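Local coordinates for protein probable thiol peroxidase (Aquifex aeolicus, PDB 2YZH) that probably reduces hydrogen peroxide and organic hydroperoxides to water and alcohols at the expense of thioredoxin, protecting the cell against oxidative stress, at residues V7-N12 against V151-E156; V31-D36 against D88-Q93; G44-V49 against G79-V84. All blocks are in the same frame, centred on the assembly; numbering follows the deposited sequence.

One chain, folded as the thioredoxin-like domain of a peroxiredoxin, illustrates three ways of joining remote segments. Contact 1 spans nearly the whole chain; contact 2 lies nested within that span, and contact 3 within contact 2. Contacts 2 and 3 both reach the seven-stranded mixed sheet, their centres about 18 Å apart: one sets helix 90-100 against strand 30-34, the other pairs the strands of a crossover. Contact 1, its centre about 25 Å from that of contact 2 and about 27 Å from that of contact 3, fastens the N-terminal hairpin to the loop between strand 145-150 and helix 160-170, whose Ile154 comes close to Cys63, the predicted active-site residue.

Contact 1 (V7-N12 against V151-E156)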
ATOM      1  N   VAL D   7      -5.876 -21.332  -0.678  1.00 19.09           N
ATOM      2  CA  VAL D   7      -5.321 -22.105  -1.787  1.00 18.12           C
ATOM      3  C   VAL D   7      -4.079 -22.755  -1.213  1.00 17.65           C
ATOM      4  O   VAL D   7      -3.598 -22.346  -0.154  1.00 19.23           O
ATOM      5  CB  VAL D   7      -4.882 -21.227  -2.992  1.00 18.20           C
ATOM      6  CG1 VAL D   7      -6.088 -20.550  -3.613  1.00 18.53           C
ATOM      7  CG2 VAL D   7      -3.845 -20.201  -2.548  1.00 18.71           C
ATOM      8  N   ASN D   8      -3.563 -23.775  -1.889  1.00 15.67           N
ATOM      9  CA  ASN D   8      -2.351 -24.423  -1.415  1.00 15.80           C
ATOM     10  C   ASN D   8      -1.158 -23.953  -2.235  1.00 15.60           C
ATOM     11  O   ASN D   8      -1.291 -23.642  -3.422  1.00 15.94           O
ATOM     12  CB  ASN D   8      -2.434 -25.947  -1.557  1.00 17.38           C
ATOM     13  CG  ASN D   8      -3.459 -26.571  -0.644  1.00 20.66           C
ATOM     14  OD1 ASN D   8      -3.689 -26.103   0.471  1.00 20.33           O
ATOM     15  ND2 ASN D   8      -4.067 -27.658  -1.103  1.00 23.60           N
ATOM     16  N   LEU D   9      -0.001 -23.875  -1.589  1.00 14.36           N
ATOM     17  CA  LEU D   9       1.240 -23.530  -2.274  1.00 15.81           C
ATOM     18  C   LEU D   9       2.149 -24.706  -1.951  1.00 16.04           C
ATOM     19  O   LEU D   9       2.596 -24.861  -0.816  1.00 16.14           O
ATOM     20  CB  LEU D   9       1.862 -22.235  -1.748  1.00 14.06           C
ATOM     21  CG  LEU D   9       3.285 -21.991  -2.281  1.00 18.43           C
ATOM     22  CD1 LEU D   9       3.286 -22.041  -3.813  1.00 18.16           C
ATOM     23  CD2 LEU D   9       3.801 -20.641  -1.789  1.00 17.57           C
ATOM     24  N   LYS D  10       2.401 -25.544  -2.950  1.00 16.61           N
ATOM     25  CA  LYS D  10       3.225 -26.730  -2.757  1.00 16.77           C
ATOM     26  C   LYS D  10       2.652 -27.602  -1.636  1.00 16.96           C
ATOM     27  O   LYS D  10       3.383 -28.105  -0.786  1.00 17.61           O
ATOM     28  CB  LYS D  10       4.674 -26.332  -2.457  1.00 18.36           C
ATOM     29  CG  LYS D  10       5.330 -25.584  -3.618  1.00 20.55           C
ATOM     30  CD  LYS D  10       6.768 -25.202  -3.337  1.00 21.83           C
ATOM     31  CE  LYS D  10       7.370 -24.474  -4.528  1.00 22.75           C
ATOM     32  NZ  LYS D  10       8.768 -24.036  -4.274  1.00 25.28           N
ATOM     33  N   GLY D  11       1.331 -27.763  -1.638  1.00 17.11           N
ATOM     34  CA  GLY D  11       0.677 -28.595  -0.641  1.00 18.65           C
ATOM     35  C   GLY D  11       0.294 -27.943   0.678  1.00 19.95           C
ATOM     36  O   GLY D  11      -0.517 -28.488   1.426  1.00 20.35           O
ATOM     37  N   ASN D  12       0.869 -26.780   0.965  1.00 19.15           N
ATOM     38  CA  ASN D  12       0.597 -26.071   2.211  1.00 20.64           C
ATOM     39  C   ASN D  12      -0.450 -24.978   2.027  1.00 19.44           C
ATOM     40  O   ASN D  12      -0.346 -24.153   1.128  1.00 17.52           O
ATOM     41  CB  ASN D  12       1.895 -25.464   2.740  1.00 21.18           C
ATOM     42  CG  ASN D  12       2.952 -26.515   3.016  1.00 24.12           C
ATOM     43  OD1 ASN D  12       4.147 -26.258   2.893  1.00 27.68           O
ATOM     44  ND2 ASN D  12       2.514 -27.703   3.400  1.00 24.70           N
ATOM     45  N   VAL D 151      -7.712 -21.812  -8.975  1.00 13.88           N
ATOM     46  CA  VAL D 151      -6.925 -23.044  -9.008  1.00 14.03           C
ATOM     47  C   VAL D 151      -6.574 -23.367  -7.555  1.00 16.13           C
ATOM     48  O   VAL D 151      -5.993 -22.544  -6.851  1.00 15.91           O
ATOM     49  CB  VAL D 151      -5.649 -22.857  -9.860  1.00 13.94           C
ATOM     50  CG1 VAL D 151      -4.918 -24.193 -10.024  1.00 15.50           C
ATOM     51  CG2 VAL D 151      -6.028 -22.293 -11.229  1.00 15.22           C
ATOM     52  N   PRO D 152      -6.926 -24.576  -7.085  1.00 17.32           N
ATOM     53  CA  PRO D 152      -6.662 -24.998  -5.704  1.00 17.94           C
ATOM     54  C   PRO D 152      -5.212 -25.068  -5.235  1.00 17.50           C
ATOM     55  O   PRO D 152      -4.946 -25.038  -4.034  1.00 17.10           O
ATOM     56  CB  PRO D 152      -7.370 -26.351  -5.617  1.00 18.58           C
ATOM     57  CG  PRO D 152      -7.216 -26.885  -7.015  1.00 21.11           C
ATOM     58  CD  PRO D 152      -7.526 -25.674  -7.866  1.00 16.88           C
ATOM     59  N   GLU D 153      -4.283 -25.175  -6.176  1.00 16.20           N
ATOM     60  CA  GLU D 153      -2.861 -25.247  -5.851  1.00 17.12           C
ATOM     61  C   GLU D 153      -2.143 -24.307  -6.799  1.00 16.45           C
ATOM     62  O   GLU D 153      -2.317 -24.399  -8.009  1.00 16.77           O
ATOM     63  CB  GLU D 153      -2.344 -26.681  -6.034  1.00 17.87           C
ATOM     64  CG  GLU D 153      -0.828 -26.815  -6.214  1.00 18.80           C
ATOM     65  CD  GLU D 153      -0.025 -26.329  -5.018  1.00 19.85           C
ATOM     66  OE1 GLU D 153      -0.262 -26.825  -3.895  1.00 20.78           O
ATOM     67  OE2 GLU D 153       0.857 -25.460  -5.205  1.00 17.61           O
ATOM     68  N   ILE D 154      -1.336 -23.405  -6.251  1.00 16.29           N
ATOM     69  CA  ILE D 154      -0.608 -22.441  -7.069  1.00 17.33           C
ATOM     70  C   ILE D 154       0.271 -23.064  -8.160  1.00 18.13           C
ATOM     71  O   ILE D 154       0.357 -22.521  -9.261  1.00 19.63           O
ATOM     72  CB  ILE D 154       0.250 -21.512  -6.183  1.00 19.10           C
ATOM     73  CG1 ILE D 154      -0.670 -20.657  -5.303  1.00 20.21           C
ATOM     74  CG2 ILE D 154       1.121 -20.608  -7.052  1.00 18.23           C
ATOM     75  CD1 ILE D 154       0.048 -19.887  -4.218  1.00 26.01           C
ATOM     76  N   THR D 155       0.910 -24.199  -7.880  1.00 17.72           N
ATOM     77  CA  THR D 155       1.769 -24.826  -8.889  1.00 18.23           C
ATOM     78  C   THR D 155       1.012 -25.525 -10.014  1.00 17.44           C
ATOM     79  O   THR D 155       1.618 -25.926 -11.004  1.00 18.32           O
ATOM     80  CB  THR D 155       2.737 -25.875  -8.283  1.00 18.51           C
ATOM     81  OG1 THR D 155       1.984 -26.947  -7.705  1.00 18.48           O
ATOM     82  CG2 THR D 155       3.633 -25.241  -7.232  1.00 19.80           C
ATOM     83  N   GLU D 156      -0.301 -25.679  -9.869  1.00 16.31           N
ATOM     84  CA  GLU D 156      -1.090 -26.349 -10.896  1.00 17.78           C
ATOM     85  C   GLU D 156      -1.655 -25.381 -11.935  1.00 18.93           C
ATOM     86  O   GLU D 156      -1.874 -24.202 -11.655  1.00 16.52           O
ATOM     87  CB  GLU D 156      -2.230 -27.150 -10.242  1.00 16.74           C
ATOM     88  CG  GLU D 156      -1.720 -28.278  -9.352  1.00 16.28           C
ATOM     89  CD  GLU D 156      -2.806 -29.005  -8.573  1.00 18.56           C
ATOM     90  OE1 GLU D 156      -3.986 -28.602  -8.631  1.00 17.79           O
ATOM     91  OE2 GLU D 156      -2.466 -29.993  -7.888  1.00 17.11           O
TER
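The carboxylate of Glu153 reaches the turn at Lys10 and Gly11 because its CG stands anti to the backbone N (chi1 159°) and the chain then bends at chi2 (62°). Its two oxygens divide the amides between them. Glu153 OE2 offers its syn lone pair to Lys10 N at 2.7 Å, while Glu153 OE1 takes Gly11 N at 2.9 Å on its own syn side, 28° out of the carboxylate plane. The anti lone pair of Glu153 OE2 receives Thr155 N at 3.0 Å, so the group is held from both its own loop and the opposite one. The turn is of type I', joining strands 6-9 and 12-15 into a hairpin, and an alanine in place of Glu153 would probably leave all three amides without this acceptor and the turn less firmly tied to the loop. Beside it the backbones run the same way through a single bridge, Asn8 N to Pro152 O and Ile154 N to Asn8 O, each 2.8 Å. The side chains of Leu9 and Ile154 cross at a slant, Ile154 CD1 3.9 Å from Leu9 CB, with Leu128 against both. The Ile154 side chain is about 7 Å from that of Cys63, the predicted peroxidatic cysteine.

Contact 2 (V31-D36 against D88-Q93)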
ATOM      1  N   VAL D  31      -7.089  -0.744 -12.063  1.00 10.64           N
ATOM      2  CA  VAL D  31      -6.270   0.110 -12.908  1.00 10.46           C
ATOM      3  C   VAL D  31      -4.900  -0.542 -13.003  1.00 11.07           C
ATOM      4  O   VAL D  31      -4.113  -0.495 -12.053  1.00 12.41           O
ATOM      5  CB  VAL D  31      -6.132   1.513 -12.300  1.00 10.76           C
ATOM      6  CG1 VAL D  31      -5.279   2.387 -13.212  1.00 11.75           C
ATOM      7  CG2 VAL D  31      -7.516   2.126 -12.106  1.00 11.92           C
ATOM      8  N   VAL D  32      -4.629  -1.160 -14.150  1.00 12.02           N
ATOM      9  CA  VAL D  32      -3.371  -1.858 -14.366  1.00 11.98           C
ATOM     10  C   VAL D  32      -2.492  -1.163 -15.410  1.00 13.52           C
ATOM     11  O   VAL D  32      -2.955  -0.289 -16.152  1.00 14.22           O
ATOM     12  CB  VAL D  32      -3.641  -3.336 -14.772  1.00 11.86           C
ATOM     13  CG1 VAL D  32      -4.265  -4.087 -13.596  1.00 13.44           C
ATOM     14  CG2 VAL D  32      -4.583  -3.391 -15.975  1.00 11.20           C
ATOM     15  N   VAL D  33      -1.225  -1.554 -15.462  1.00 13.50           N
ATOM     16  CA  VAL D  33      -0.270  -0.938 -16.379  1.00 12.05           C
ATOM     17  C   VAL D  33       0.211  -1.918 -17.446  1.00 15.00           C
ATOM     18  O   VAL D  33       0.712  -2.999 -17.117  1.00 13.38           O
ATOM     19  CB  VAL D  33       0.954  -0.393 -15.590  1.00 12.79           C
ATOM     20  CG1 VAL D  33       1.893   0.367 -16.526  1.00  8.60           C
ATOM     21  CG2 VAL D  33       0.487   0.524 -14.461  1.00 15.56           C
ATOM     22  N   THR D  34       0.054  -1.547 -18.718  1.00 15.70           N
ATOM     23  CA  THR D  34       0.483  -2.407 -19.825  1.00 18.54           C
ATOM     24  C   THR D  34       1.981  -2.256 -20.106  1.00 18.86           C
ATOM     25  O   THR D  34       2.633  -1.371 -19.555  1.00 16.85           O
ATOM     26  CB  THR D  34      -0.334  -2.125 -21.112  1.00 20.64           C
ATOM     27  OG1 THR D  34      -0.325  -0.725 -21.399  1.00 22.30           O
ATOM     28  CG2 THR D  34      -1.773  -2.577 -20.933  1.00 22.50           C
ATOM     29  N   LYS D  35       2.522  -3.114 -20.965  1.00 20.69           N
ATOM     30  CA  LYS D  35       3.955  -3.094 -21.257  1.00 22.75           C
ATOM     31  C   LYS D  35       4.510  -1.787 -21.814  1.00 23.20           C
ATOM     32  O   LYS D  35       5.718  -1.565 -21.785  1.00 23.79           O
ATOM     33  CB  LYS D  35       4.319  -4.258 -22.188  1.00 24.43           C
ATOM     34  CG  LYS D  35       3.600  -4.255 -23.520  1.00 27.31           C
ATOM     35  CD  LYS D  35       3.912  -5.525 -24.302  1.00 29.54           C
ATOM     36  CE  LYS D  35       3.211  -5.526 -25.648  1.00 30.82           C
ATOM     37  NZ  LYS D  35       3.647  -4.380 -26.485  1.00 32.64           N
ATOM     38  N   ASP D  36       3.640  -0.922 -22.319  1.00 22.89           N
ATOM     39  CA  ASP D  36       4.082   0.363 -22.849  1.00 22.64           C
ATOM     40  C   ASP D  36       3.941   1.444 -21.774  1.00 21.86           C
ATOM     41  O   ASP D  36       4.059   2.638 -22.053  1.00 18.77           O
ATOM     42  CB  ASP D  36       3.258   0.733 -24.088  1.00 26.46           C
ATOM     43  CG  ASP D  36       1.763   0.719 -23.825  1.00 29.21           C
ATOM     44  OD1 ASP D  36       1.360   0.375 -22.695  1.00 29.66           O
ATOM     45  OD2 ASP D  36       0.989   1.050 -24.749  1.00 32.05           O
ATOM     46  N   ASP D  88       4.093  -8.584 -11.601  1.00 13.88           N
ATOM     47  CA  ASP D  88       5.365  -8.369 -12.303  1.00 14.67           C
ATOM     48  C   ASP D  88       5.399  -6.914 -12.743  1.00 15.54           C
ATOM     49  O   ASP D  88       4.355  -6.357 -13.070  1.00 15.70           O
ATOM     50  CB  ASP D  88       5.449  -9.207 -13.585  1.00 16.80           C
ATOM     51  CG  ASP D  88       5.467 -10.696 -13.326  1.00 16.81           C
ATOM     52  OD1 ASP D  88       6.381 -11.164 -12.621  1.00 16.88           O
ATOM     53  OD2 ASP D  88       4.572 -11.393 -13.842  1.00 19.78           O
ATOM     54  N   LEU D  89       6.576  -6.293 -12.758  1.00 16.05           N
ATOM     55  CA  LEU D  89       6.653  -4.916 -13.238  1.00 15.92           C
ATOM     56  C   LEU D  89       6.466  -5.002 -14.743  1.00 15.93           C
ATOM     57  O   LEU D  89       6.728  -6.045 -15.347  1.00 16.82           O
ATOM     58  CB  LEU D  89       8.020  -4.282 -12.957  1.00 15.89           C
ATOM     59  CG  LEU D  89       8.386  -3.877 -11.533  1.00 17.26           C
ATOM     60  CD1 LEU D  89       9.690  -3.092 -11.581  1.00 17.68           C
ATOM     61  CD2 LEU D  89       7.274  -3.014 -10.918  1.00 17.48           C
ATOM     62  N   PRO D  90       6.004  -3.912 -15.370  1.00 15.24           N
ATOM     63  CA  PRO D  90       5.792  -3.885 -16.820  1.00 16.04           C
ATOM     64  C   PRO D  90       7.051  -4.277 -17.606  1.00 17.05           C
ATOM     65  O   PRO D  90       6.962  -4.874 -18.675  1.00 17.31           O
ATOM     66  CB  PRO D  90       5.381  -2.434 -17.079  1.00 16.15           C
ATOM     67  CG  PRO D  90       4.657  -2.066 -15.813  1.00 16.14           C
ATOM     68  CD  PRO D  90       5.563  -2.648 -14.748  1.00 15.15           C
ATOM     69  N   PHE D  91       8.220  -3.950 -17.067  1.00 17.78           N
ATOM     70  CA  PHE D  91       9.477  -4.255 -17.750  1.00 19.35           C
ATOM     71  C   PHE D  91       9.695  -5.748 -17.953  1.00 19.06           C
ATOM     72  O   PHE D  91      10.246  -6.164 -18.967  1.00 19.57           O
ATOM     73  CB  PHE D  91      10.641  -3.644 -16.980  1.00 18.38           C
ATOM     74  CG  PHE D  91      10.444  -2.194 -16.667  1.00 22.30           C
ATOM     75  CD1 PHE D  91      10.414  -1.248 -17.686  1.00 23.40           C
ATOM     76  CD2 PHE D  91      10.233  -1.777 -15.357  1.00 21.92           C
ATOM     77  CE1 PHE D  91      10.171   0.095 -17.406  1.00 24.04           C
ATOM     78  CE2 PHE D  91       9.990  -0.440 -15.067  1.00 23.83           C
ATOM     79  CZ  PHE D  91       9.959   0.498 -16.094  1.00 24.76           C
ATOM     80  N   ALA D  92       9.255  -6.552 -16.992  1.00 19.43           N
ATOM     81  CA  ALA D  92       9.396  -8.000 -17.095  1.00 18.59           C
ATOM     82  C   ALA D  92       8.324  -8.547 -18.030  1.00 18.67           C
ATOM     83  O   ALA D  92       8.571  -9.482 -18.789  1.00 17.24           O
ATOM     84  CB  ALA D  92       9.271  -8.641 -15.721  1.00 20.03           C
ATOM     85  N   GLN D  93       7.130  -7.958 -17.977  1.00 18.53           N
ATOM     86  CA  GLN D  93       6.040  -8.403 -18.834  1.00 19.44           C
ATOM     87  C   GLN D  93       6.363  -8.122 -20.294  1.00 19.67           C
ATOM     88  O   GLN D  93       6.001  -8.898 -21.180  1.00 20.94           O
ATOM     89  CB  GLN D  93       4.726  -7.708 -18.458  1.00 18.93           C
ATOM     90  CG  GLN D  93       4.258  -7.966 -17.028  1.00 19.11           C
ATOM     91  CD  GLN D  93       2.760  -7.782 -16.870  1.00 20.89           C
ATOM     92  OE1 GLN D  93       2.169  -6.885 -17.475  1.00 19.05           O
ATOM     93  NE2 GLN D  93       2.137  -8.627 -16.049  1.00 17.20           N
TER
HETATM   94  O   HOH W   1       2.967  -4.547 -18.291  1.00 22.92           O
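A single water joins Val33 to Gln93, giving one proton to each: it stands 2.6 Å from Gln93 OE1 and 3.0 Å from Val33 O. The two oxygens are themselves 4.2 Å apart, Gln93 OE1 to Val33 O, and as both are acceptors they could not bond directly; the water turns that mismatch into a link between strand 30-34 and the first turn of helix 90-100. The side chain of Gln93 is extended beyond CG (chi2 -156°), which carries its amide out from the helix to the strand. Weak bonds from Gln93 NE2 to Ala108 O and Ser86 OG are consistent with the amide orientation that turns OE1 to the water.

Alongside the bridge the contact is apolar. Pro90, in the first turn of the helix, presents its ring to the strand, and Pro90 CG meets Val33 CG1 at 3.8 Å. Val33 CG1 lies opposite its own amide nitrogen (chi1 -175°), and that methyl is the branch turned to the ring. Pro90 CB also rests 3.8 Å from Thr34 O. Leu89, at the N-cap position, starts the helix: Leu89 O accepts Ala92 N at 3.1 Å and Gln93 N at 3.3 Å.

Lys35 lays its side chain against Lys94 and Cys97 farther along the helix; Cys97 is the predicted partner of Cys63 in the redox-active disulfide, which is not formed here. A second subunit also packs against segment 88-93: Phe91 meets Ser57 of that neighbouring chain and Leu89 its Asp88. Helix 90-100 thus follows strand 80-86 and leans on strand 30-34, itself set in the sheet between strands 39-42 and 106-109.

Contact 3 (G44-V49 against G79-V84); sequences GAKDVV and GVDVTV
A beta-alpha-beta crossover, one of the building units of the thioredoxin-like fold, has its two parallel strands starting at this contact: strand 49-54 leads through helix 61-73 to strand 80-86, and the two strands lie adjacent. Val49 and Val80 are the bridged pair at their starts, their CA atoms 4.7 Å apart. Asp81 N gives a firm bond to Val49 O at 2.8 Å, the carbonyl pointing almost straight at it (C=O...N 170°). The preceding link is looser, Val49 N to Gly79 O at 3.3 Å, and counts as weak.

The methyls of two valines close over these backbone atoms. In Val48, CG1 takes the position between the backbone N and the carbonyl carbon (chi1 67°), which swings CG2 to the far side from the amide and to 3.2 Å from Gly79 O, a tight approach from beside the weak bond. Val80 uses the same arrangement, and its CG2 comes to 3.3 Å from Val49 O. Val49 and Val80 project to the same face of the sheet, where Val49 CG1 and Val80 CG2 are 4.3 Å apart.

Before the strand, the chain bends in an inverse gamma turn centred on Asp47, with Val48 N weakly bonded to Lys46 O. The extended side chain of Lys46 crosses that of Asp81 at a slant, but Lys46 NZ stays 4.2 Å from Asp81 OD2, too far for a salt bridge, and is hydrogen-bonded to Ile41 O; Asp81 OD2 has a long, weak ion pair with Lys40.

Helix 160-170 covers the face carrying Val49 and Val80, Leu170 resting on Val49 and Val167 on Val80. Within the sheet, strand 80-86 is flanked by 49-54 and 106-109, and beyond 49-54 comes the antiparallel strand 135-139.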
ATOM      1  N   GLY D  44     -15.503  -3.810 -14.236  1.00 14.24           N
ATOM      2  CA  GLY D  44     -16.572  -2.863 -14.499  1.00 15.25           C
ATOM      3  C   GLY D  44     -17.352  -3.332 -15.712  1.00 15.63           C
ATOM      4  O   GLY D  44     -17.094  -4.414 -16.237  1.00 13.34           O
ATOM      5  N   ALA D  45     -18.302  -2.528 -16.170  1.00 17.55           N
ATOM      6  CA  ALA D  45     -19.107  -2.909 -17.323  1.00 19.95           C
ATOM      7  C   ALA D  45     -18.571  -2.324 -18.628  1.00 20.85           C
ATOM      8  O   ALA D  45     -18.365  -1.117 -18.740  1.00 20.98           O
ATOM      9  CB  ALA D  45     -20.552  -2.470 -17.110  1.00 20.18           C
ATOM     10  N   LYS D  46     -18.339  -3.194 -19.606  1.00 21.49           N
ATOM     11  CA  LYS D  46     -17.859  -2.789 -20.927  1.00 22.38           C
ATOM     12  C   LYS D  46     -18.749  -3.469 -21.965  1.00 22.77           C
ATOM     13  O   LYS D  46     -19.383  -4.474 -21.669  1.00 22.63           O
ATOM     14  CB  LYS D  46     -16.412  -3.239 -21.140  1.00 22.99           C
ATOM     15  CG  LYS D  46     -15.391  -2.607 -20.214  1.00 25.32           C
ATOM     16  CD  LYS D  46     -13.987  -3.035 -20.626  1.00 27.96           C
ATOM     17  CE  LYS D  46     -12.919  -2.355 -19.796  1.00 30.53           C
ATOM     18  NZ  LYS D  46     -11.562  -2.654 -20.333  1.00 32.90           N
ATOM     19  N   ASP D  47     -18.797  -2.929 -23.179  1.00 23.79           N
ATOM     20  CA  ASP D  47     -19.619  -3.527 -24.230  1.00 25.35           C
ATOM     21  C   ASP D  47     -18.871  -4.709 -24.843  1.00 24.24           C
ATOM     22  O   ASP D  47     -18.814  -4.857 -26.065  1.00 25.10           O
ATOM     23  CB  ASP D  47     -19.931  -2.484 -25.314  1.00 28.30           C
ATOM     24  CG  ASP D  47     -20.892  -3.004 -26.380  1.00 30.10           C
ATOM     25  OD1 ASP D  47     -21.029  -2.334 -27.426  1.00 31.28           O
ATOM     26  OD2 ASP D  47     -21.513  -4.072 -26.174  1.00 28.07           O
ATOM     27  N   VAL D  48     -18.300  -5.551 -23.983  1.00 22.66           N
ATOM     28  CA  VAL D  48     -17.538  -6.715 -24.423  1.00 20.35           C
ATOM     29  C   VAL D  48     -17.328  -7.678 -23.254  1.00 21.54           C
ATOM     30  O   VAL D  48     -17.300  -7.257 -22.095  1.00 20.43           O
ATOM     31  CB  VAL D  48     -16.152  -6.284 -24.971  1.00 21.73           C
ATOM     32  CG1 VAL D  48     -15.302  -5.713 -23.847  1.00 20.57           C
ATOM     33  CG2 VAL D  48     -15.455  -7.463 -25.633  1.00 22.60           C
ATOM     34  N   VAL D  49     -17.185  -8.967 -23.550  1.00 19.85           N
ATOM     35  CA  VAL D  49     -16.961  -9.953 -22.497  1.00 19.60           C
ATOM     36  C   VAL D  49     -15.500  -9.875 -22.072  1.00 18.26           C
ATOM     37  O   VAL D  49     -14.600  -9.908 -22.907  1.00 19.04           O
ATOM     38  CB  VAL D  49     -17.291 -11.388 -22.974  1.00 20.47           C
ATOM     39  CG1 VAL D  49     -16.814 -12.404 -21.947  1.00 19.45           C
ATOM     40  CG2 VAL D  49     -18.793 -11.532 -23.169  1.00 20.82           C
ATOM     41  N   GLY D  79     -15.503 -10.398 -29.957  1.00 19.52           N
ATOM     42  CA  GLY D  79     -16.313 -10.053 -28.800  1.00 19.82           C
ATOM     43  C   GLY D  79     -15.765 -10.338 -27.413  1.00 20.77           C
ATOM     44  O   GLY D  79     -16.535 -10.413 -26.453  1.00 21.06           O
ATOM     45  N   VAL D  80     -14.452 -10.489 -27.289  1.00 20.80           N
ATOM     46  CA  VAL D  80     -13.853 -10.761 -25.987  1.00 23.76           C
ATOM     47  C   VAL D  80     -12.570  -9.963 -25.785  1.00 24.72           C
ATOM     48  O   VAL D  80     -11.871  -9.629 -26.743  1.00 25.59           O
ATOM     49  CB  VAL D  80     -13.540 -12.270 -25.820  1.00 23.49           C
ATOM     50  CG1 VAL D  80     -12.363 -12.662 -26.703  1.00 26.55           C
ATOM     51  CG2 VAL D  80     -13.248 -12.587 -24.361  1.00 26.07           C
ATOM     52  N   ASP D  81     -12.275  -9.645 -24.533  1.00 24.96           N
ATOM     53  CA  ASP D  81     -11.071  -8.899 -24.189  1.00 24.92           C
ATOM     54  C   ASP D  81     -10.400  -9.679 -23.063  1.00 23.40           C
ATOM     55  O   ASP D  81     -10.902  -9.708 -21.940  1.00 23.86           O
ATOM     56  CB  ASP D  81     -11.444  -7.485 -23.728  1.00 27.39           C
ATOM     57  CG  ASP D  81     -10.236  -6.657 -23.360  1.00 30.20           C
ATOM     58  OD1 ASP D  81      -9.307  -6.551 -24.190  1.00 33.59           O
ATOM     59  OD2 ASP D  81     -10.213  -6.106 -22.240  1.00 35.82           O
ATOM     60  N   VAL D  82      -9.277 -10.319 -23.375  1.00 22.23           N
ATOM     61  CA  VAL D  82      -8.550 -11.137 -22.405  1.00 20.28           C
ATOM     62  C   VAL D  82      -7.283 -10.471 -21.877  1.00 18.90           C
ATOM     63  O   VAL D  82      -6.421 -10.046 -22.646  1.00 18.08           O
ATOM     64  CB  VAL D  82      -8.173 -12.508 -23.027  1.00 20.80           C
ATOM     65  CG1 VAL D  82      -7.551 -13.409 -21.983  1.00 19.59           C
ATOM     66  CG2 VAL D  82      -9.408 -13.159 -23.621  1.00 20.27           C
ATOM     67  N   THR D  83      -7.165 -10.402 -20.554  1.00 17.67           N
ATOM     68  CA  THR D  83      -6.008  -9.783 -19.926  1.00 14.44           C
ATOM     69  C   THR D  83      -5.405 -10.689 -18.857  1.00 13.60           C
ATOM     70  O   THR D  83      -6.123 -11.195 -17.994  1.00 15.33           O
ATOM     71  CB  THR D  83      -6.389  -8.448 -19.248  1.00 14.39           C
ATOM     72  OG1 THR D  83      -7.060  -7.596 -20.188  1.00 16.92           O
ATOM     73  CG2 THR D  83      -5.139  -7.737 -18.739  1.00 16.19           C
ATOM     74  N   VAL D  84      -4.093 -10.901 -18.925  1.00 14.72           N
ATOM     75  CA  VAL D  84      -3.379 -11.702 -17.925  1.00 14.73           C
ATOM     76  C   VAL D  84      -2.770 -10.688 -16.957  1.00 14.54           C
ATOM     77  O   VAL D  84      -2.006  -9.821 -17.375  1.00 16.46           O
ATOM     78  CB  VAL D  84      -2.243 -12.539 -18.558  1.00 16.73           C
ATOM     79  CG1 VAL D  84      -1.470 -13.275 -17.467  1.00 15.38           C
ATOM     80  CG2 VAL D  84      -2.825 -13.545 -19.545  1.00 19.33           C
TER